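Side-chain contacts in peptide methionine sulfoxide reductase MsrA (Treponema denticola ATCC 35405, PDB 5FA9), which probably repairs oxidised proteins by reducing methionine sulfoxide back to methionine, as a fusion of an MsrA and an MsrB reductase: residues B[71-75]-B[76-80]; B[174-177]-B[178-182]; B[250-253]-B[254-258]. The protein carries 2 engineered substitutions. All blocks are in the same frame, centred on the assembly; numbering follows the deposited sequence.

The three contacts come one after another along the chain and illustrate, in one fusion protein, how neighbouring residues fix the ends of helices and the turns of hairpins. Contact 1 closes helix 65-74 within the MsrA part. Contact 2 ends helix 173-179, near the start of the MsrB part, and contact 3 forms the hairpin loop between strands 244-249 and 256-261 of the antiparallel MsrB sheet. The centre of contact 1 is about 41 Å from that of contact 2 and 42 Å from that of contact 3; those of contacts 2 and 3 are about 27 Å apart. None touches another, so each is a local feature of its own part of the fusion, and contact 1 alone is buried.

Contact 1. Residues B[71-75]-B[76-80]; sequences HYFRI and IDPTS
Ile76 lays its terminal CD1 over one face of the Tyr72 ring, with Tyr72 CE2 3.5 Å from it and CZ equally near. Its CG1 stands between the backbone N and the carbonyl carbon (chi1 69°), and from there the inner part of the side chain rests against the carbonyl of Tyr72, with Ile76 CG1 3.3 Å from Tyr72 O. The other branch, Ile76 CG2, meets Ile75 CG1, 3.9 Å off. The Phe73 ring leans obliquely against the proline, with CE2 3.7 Å from Pro78 CB.

Beyond this first shell, a hydrogen bond and further packing position it. The hydroxyl of Tyr72 is tied to the backbone oxygen of Ala8, anchoring the ring, and Phe19 of helix 12-19 touches both Tyr72 and Ile75. A type I beta turn follows from Asp77 to Ser80: Thr79 OG1 donates to Asp77 OD1 at 2.9 Å, on the syn side but 31° out of the carboxylate plane, and a weak bond from Thr79 N completes an Asx turn. This is the C-terminal end of helix 65-74, where side chains after the helix pack back on its last turn, buried in the MsrA fold; the side chain of Ile76 is about 10 Å from that of Ser11, the engineered residue at the predicted active site.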
# COMPACT_ATOMS: atom_id res chain seq x y z
N HIS B 71 3.63 18.89 4.57
CA HIS B 71 4.43 19.15 3.38
C HIS B 71 3.58 19.77 2.28
O HIS B 71 4.01 20.70 1.59
CB HIS B 71 5.09 17.87 2.86
CG HIS B 71 6.26 17.41 3.67
ND1 HIS B 71 7.47 18.08 3.68
CD2 HIS B 71 6.41 16.35 4.49
CE1 HIS B 71 8.31 17.44 4.47
NE2 HIS B 71 7.69 16.39 4.98
N TYR B 72 2.37 19.25 2.12
CA TYR B 72 1.45 19.71 1.09
C TYR B 72 1.11 21.19 1.24
O TYR B 72 1.20 21.96 0.28
CB TYR B 72 0.18 18.86 1.10
CG TYR B 72 -0.91 19.38 0.19
CD1 TYR B 72 -0.79 19.30 -1.19
CD2 TYR B 72 -2.07 19.94 0.71
CE1 TYR B 72 -1.78 19.77 -2.03
CE2 TYR B 72 -3.08 20.41 -0.12
CZ TYR B 72 -2.92 20.32 -1.48
OH TYR B 72 -3.92 20.79 -2.31
N PHE B 73 0.72 21.58 2.45
CA PHE B 73 0.37 22.97 2.72
C PHE B 73 1.59 23.88 2.67
O PHE B 73 1.46 25.09 2.48
CB PHE B 73 -0.31 23.09 4.09
CG PHE B 73 -1.80 22.84 4.05
CD1 PHE B 73 -2.30 21.56 4.23
CD2 PHE B 73 -2.68 23.88 3.83
CE1 PHE B 73 -3.66 21.33 4.19
CE2 PHE B 73 -4.05 23.65 3.79
CZ PHE B 73 -4.54 22.37 3.97
N ARG B 74 2.77 23.30 2.82
CA ARG B 74 4.02 24.06 2.79
C ARG B 74 4.33 24.55 1.37
O ARG B 74 4.89 25.63 1.20
CB ARG B 74 5.17 23.20 3.31
CG ARG B 74 6.55 23.82 3.11
CD ARG B 74 7.64 22.77 3.25
NE ARG B 74 8.96 23.36 3.44
CZ ARG B 74 10.07 22.66 3.64
NH1 ARG B 74 10.02 21.33 3.66
NH2 ARG B 74 11.23 23.28 3.80
N ILE B 75 3.95 23.76 0.37
CA ILE B 75 4.32 24.06 -1.01
C ILE B 75 3.18 24.66 -1.83
O ILE B 75 3.31 24.83 -3.04
CB ILE B 75 4.82 22.80 -1.73
CG1 ILE B 75 3.71 21.75 -1.83
CG2 ILE B 75 6.03 22.22 -1.01
CD1 ILE B 75 4.10 20.52 -2.61
N ILE B 76 2.06 24.98 -1.18
CA ILE B 76 0.94 25.58 -1.89
C ILE B 76 0.40 26.83 -1.20
O ILE B 76 0.72 27.10 -0.05
CB ILE B 76 -0.24 24.59 -2.05
CG1 ILE B 76 -0.89 24.33 -0.69
CG2 ILE B 76 0.21 23.30 -2.71
CD1 ILE B 76 -2.27 23.71 -0.78
N ASP B 77 -0.40 27.59 -1.94
CA ASP B 77 -1.19 28.67 -1.36
C ASP B 77 -2.63 28.19 -1.20
O ASP B 77 -3.38 28.15 -2.17
CB ASP B 77 -1.12 29.92 -2.23
CG ASP B 77 -1.86 31.10 -1.62
OD1 ASP B 77 -2.16 31.06 -0.41
OD2 ASP B 77 -2.13 32.08 -2.35
N PRO B 78 -3.01 27.83 0.04
CA PRO B 78 -4.32 27.24 0.31
C PRO B 78 -5.47 28.24 0.23
O PRO B 78 -6.63 27.84 0.35
CB PRO B 78 -4.18 26.70 1.73
CG PRO B 78 -3.16 27.58 2.36
CD PRO B 78 -2.19 27.95 1.26
N THR B 79 -5.16 29.51 0.03
CA THR B 79 -6.19 30.54 -0.06
C THR B 79 -6.45 30.97 -1.51
O THR B 79 -7.38 31.71 -1.79
CB THR B 79 -5.81 31.79 0.76
OG1 THR B 79 -4.63 32.39 0.21
CG2 THR B 79 -5.55 31.41 2.21
N SER B 80 -5.61 30.48 -2.42
CA SER B 80 -5.73 30.84 -3.83
C SER B 80 -6.66 29.89 -4.58
O SER B 80 -6.52 28.67 -4.50
CB SER B 80 -4.35 30.85 -4.49
OG SER B 80 -4.47 30.91 -5.91

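Contact 2. Residues B[174-177]-B[178-182]; sequences EELK and KSLKP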
# COMPACT_ATOMS: atom_id res chain seq x y z
N GLU B 174 30.19 22.18 26.77
CA GLU B 174 30.34 22.68 28.14
C GLU B 174 29.07 23.25 28.77
O GLU B 174 28.89 23.17 29.98
CB GLU B 174 31.46 23.72 28.17
CG GLU B 174 32.81 23.12 27.78
CD GLU B 174 33.29 22.08 28.79
OE1 GLU B 174 33.02 22.27 29.99
OE2 GLU B 174 33.90 21.07 28.38
N GLU B 175 28.18 23.82 27.95
CA GLU B 175 26.88 24.24 28.44
C GLU B 175 26.07 23.03 28.91
O GLU B 175 25.44 23.06 29.97
CB GLU B 175 26.10 25.01 27.37
CG GLU B 175 26.80 26.25 26.83
CD GLU B 175 25.94 27.00 25.84
OE1 GLU B 175 24.80 27.34 26.20
OE2 GLU B 175 26.41 27.28 24.71
N LEU B 176 26.13 21.97 28.12
CA LEU B 176 25.37 20.76 28.41
C LEU B 176 25.85 20.07 29.68
O LEU B 176 25.06 19.42 30.37
CB LEU B 176 25.47 19.78 27.23
CG LEU B 176 24.76 20.20 25.94
CD1 LEU B 176 25.06 19.23 24.81
CD2 LEU B 176 23.26 20.32 26.16
N LYS B 177 27.13 20.22 30.00
CA LYS B 177 27.69 19.52 31.16
C LYS B 177 27.21 20.10 32.49
O LYS B 177 27.16 19.39 33.50
CB LYS B 177 29.22 19.55 31.10
CG LYS B 177 29.90 18.68 32.15
CD LYS B 177 31.35 18.37 31.81
CE LYS B 177 32.00 19.49 31.00
NZ LYS B 177 33.35 19.10 30.49
N LYS B 178 26.84 21.38 32.50
CA LYS B 178 26.34 22.00 33.72
C LYS B 178 24.82 22.09 33.74
O LYS B 178 24.20 22.09 34.81
CB LYS B 178 26.99 23.37 33.91
CG LYS B 178 28.32 23.50 33.18
CD LYS B 178 29.02 24.80 33.46
CE LYS B 178 29.70 24.72 34.81
NZ LYS B 178 30.70 23.61 34.82
N SER B 179 24.21 22.17 32.57
CA SER B 179 22.76 22.31 32.46
C SER B 179 22.06 20.99 32.77
O SER B 179 21.08 20.95 33.51
CB SER B 179 22.36 22.80 31.07
OG SER B 179 23.24 23.82 30.62
N LEU B 180 22.57 19.91 32.19
CA LEU B 180 21.93 18.60 32.31
C LEU B 180 22.35 17.88 33.58
O LEU B 180 23.43 18.13 34.12
CB LEU B 180 22.26 17.73 31.10
CG LEU B 180 21.91 18.28 29.71
CD1 LEU B 180 22.44 17.36 28.63
CD2 LEU B 180 20.40 18.47 29.58
N LYS B 181 21.49 16.98 34.06
CA LYS B 181 21.87 16.06 35.13
C LYS B 181 22.86 15.05 34.57
O LYS B 181 22.92 14.84 33.36
CB LYS B 181 20.63 15.37 35.70
CG LYS B 181 19.40 16.26 35.80
CD LYS B 181 18.42 15.73 36.84
CE LYS B 181 16.98 15.84 36.35
NZ LYS B 181 16.01 15.32 37.36
N PRO B 182 23.67 14.42 35.46
CA PRO B 182 24.69 13.46 35.02
C PRO B 182 24.16 12.38 34.08
O PRO B 182 24.80 12.09 33.07
CB PRO B 182 25.15 12.84 36.34
CG PRO B 182 24.97 13.92 37.33
CD PRO B 182 23.74 14.67 36.91
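Glu175 O receives two backbone donors from the next turn of the chain. Ser179 N gives Glu175 O the regular helical bond at 3.0 Å, arriving nearly along the C=O axis, and the N of Lys178 adds a weak one. The serine hydroxyl is also placed against this oxygen: with OG beside its own backbone N (chi1 -42°), the side chain folds back along the helix. The modelled separation of 2.4 Å between Ser179 OG and Glu175 O is too short to be trusted, so this third bond remains doubtful in detail. Leu180 N continues the pattern one residue on, reaching Leu176 O at 3.1 Å with the donor lifted 37° out of the carbonyl plane.

Here helix 173-179 comes to its end. Leu180 is the first residue to leave helical geometry, and Lys181 takes the N-cap position of helix 182-190, so the two helices are joined by a very short connection.

The apolar part of the contact belongs to the leucines. Leu176 and Leu180 lie side by side and point the same way, CD2 of Leu176 being 3.9 Å from CD1 of Leu180. Both also touch Thr214, while helix 182-190 meets Leu176 through Gln189 and Leu180 through Thr188.

Among the exposed charged residues, Lys177 NZ makes a salt bridge with Glu174 OE2 at 2.9 Å, met on the syn side and 23° out of the carboxylate plane. Lys178 instead sets its aliphatic CG 3.3 Å from Glu174 O; its NZ stays 5.5 Å from Glu174 OE1, too far for contact, though the opposite charges would probably attract weakly.

Contact 3. Residues B[250-253]-B[254-258]; sequences KSLG and MNRTE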
# COMPACT_ATOMS: atom_id res chain seq x y z
N LYS B 250 27.64 -1.79 16.42
CA LYS B 250 27.99 -3.15 16.81
C LYS B 250 28.50 -3.22 18.24
O LYS B 250 29.24 -4.15 18.60
CB LYS B 250 29.02 -3.75 15.85
CG LYS B 250 28.70 -3.51 14.38
CD LYS B 250 29.33 -4.58 13.50
CE LYS B 250 29.38 -4.14 12.05
NZ LYS B 250 29.61 -2.67 11.94
N SER B 251 28.12 -2.24 19.05
CA SER B 251 28.48 -2.19 20.46
C SER B 251 28.07 -3.45 21.22
O SER B 251 27.06 -4.07 20.89
CB SER B 251 27.86 -0.96 21.12
OG SER B 251 28.37 0.24 20.56
N LEU B 252 28.87 -3.81 22.22
CA LEU B 252 28.58 -4.94 23.12
C LEU B 252 28.49 -6.28 22.39
O LEU B 252 27.86 -7.22 22.87
CB LEU B 252 27.28 -4.68 23.89
CG LEU B 252 27.18 -3.35 24.63
CD1 LEU B 252 25.83 -3.23 25.33
CD2 LEU B 252 28.32 -3.20 25.62
N GLY B 253 29.13 -6.36 21.22
CA GLY B 253 29.21 -7.60 20.48
C GLY B 253 27.89 -8.03 19.85
O GLY B 253 27.63 -9.22 19.70
N MET B 254 27.07 -7.05 19.49
CA MET B 254 25.79 -7.32 18.85
C MET B 254 25.73 -6.54 17.55
O MET B 254 26.66 -5.83 17.21
CB MET B 254 24.63 -6.94 19.76
CG MET B 254 24.56 -7.74 21.05
SD MET B 254 23.21 -7.22 22.12
CE MET B 254 23.81 -5.62 22.65
N ASN B 255 24.63 -6.68 16.80
CA ASN B 255 24.42 -5.85 15.63
C ASN B 255 23.12 -5.07 15.77
O ASN B 255 22.03 -5.62 15.63
CB ASN B 255 24.41 -6.68 14.35
CG ASN B 255 24.78 -5.87 13.13
OD1 ASN B 255 24.84 -4.64 13.18
ND2 ASN B 255 25.07 -6.55 12.02
N ARG B 256 23.24 -3.77 16.05
CA ARG B 256 22.08 -2.94 16.35
C ARG B 256 22.14 -1.61 15.61
O ARG B 256 23.21 -1.20 15.15
CB ARG B 256 21.98 -2.69 17.86
CG ARG B 256 21.80 -3.94 18.70
CD ARG B 256 21.61 -3.59 20.17
NE ARG B 256 22.72 -2.79 20.68
CZ ARG B 256 22.76 -2.27 21.90
NH1 ARG B 256 21.76 -2.47 22.75
NH2 ARG B 256 23.81 -1.55 22.28
N THR B 257 21.00 -0.94 15.50
CA THR B 257 20.95 0.37 14.88
C THR B 257 20.77 1.45 15.94
O THR B 257 19.81 1.43 16.71
CB THR B 257 19.80 0.48 13.85
OG1 THR B 257 19.93 -0.57 12.89
CG2 THR B 257 19.84 1.82 13.15
N GLU B 258 21.70 2.40 15.97
CA GLU B 258 21.66 3.48 16.95
C GLU B 258 20.78 4.63 16.46
O GLU B 258 20.87 5.04 15.31
CB GLU B 258 23.07 3.98 17.25
CG GLU B 258 23.12 5.18 18.20
CD GLU B 258 24.51 5.78 18.31
OE1 GLU B 258 25.32 5.57 17.38
OE2 GLU B 258 24.78 6.46 19.32
O HOH W 1 25.26 -2.91 18.98
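Met254 reaches back across the hairpin loop to touch Leu252 and Arg256, and its side chain is a convenient thread through the contact. CB and CG start out against the peptide just before them, Met254 CB lying 3.4 Å from Gly253 C. The chain is extended as far as SD and then bends at chi3 (-70°), which swings the methyl CE round toward two partners. Met254 CE meets Leu252 CB at 3.8 Å, the two side chains running side by side in the same direction. CE also sits over the centre of one face of the Arg256 guanidinium, 3.5 Å above its plane. Leu252 CD1 approaches this group obliquely, while Ser251 CB lies at its edge, near the plane.

The backbone makes this folding back possible. Met254 N donates to Ser251 O at 3.3 Å, from 50° outside the carbonyl plane, and this bond closes a beta turn with Leu252 and Gly253 at angles close to type I'. Lys250 CA also makes a CA-H...O contact with Met254 O at 3.0 Å, and the Lys250 side chain runs alongside that of Asn255. The turn carries the chain round between strands 244-249 and 256-261 of the antiparallel MsrB sheet.

A water molecule bridges the two halves: it lies 2.9 Å from Ser251 O, to which it probably donates, and its oxygen accepts from Arg256 NE at 3.1 Å. Asp249 binds the Ser251 hydroxyl and forms a long, weak ion pair with Arg256 NH2. The water meets NE in the guanidinium plane at its edge, while the Met254 methyl covers one face, so Arg256 combines packing of its flat group against a methyl with a water bond from NE and a weak, long ion pair to Asp249.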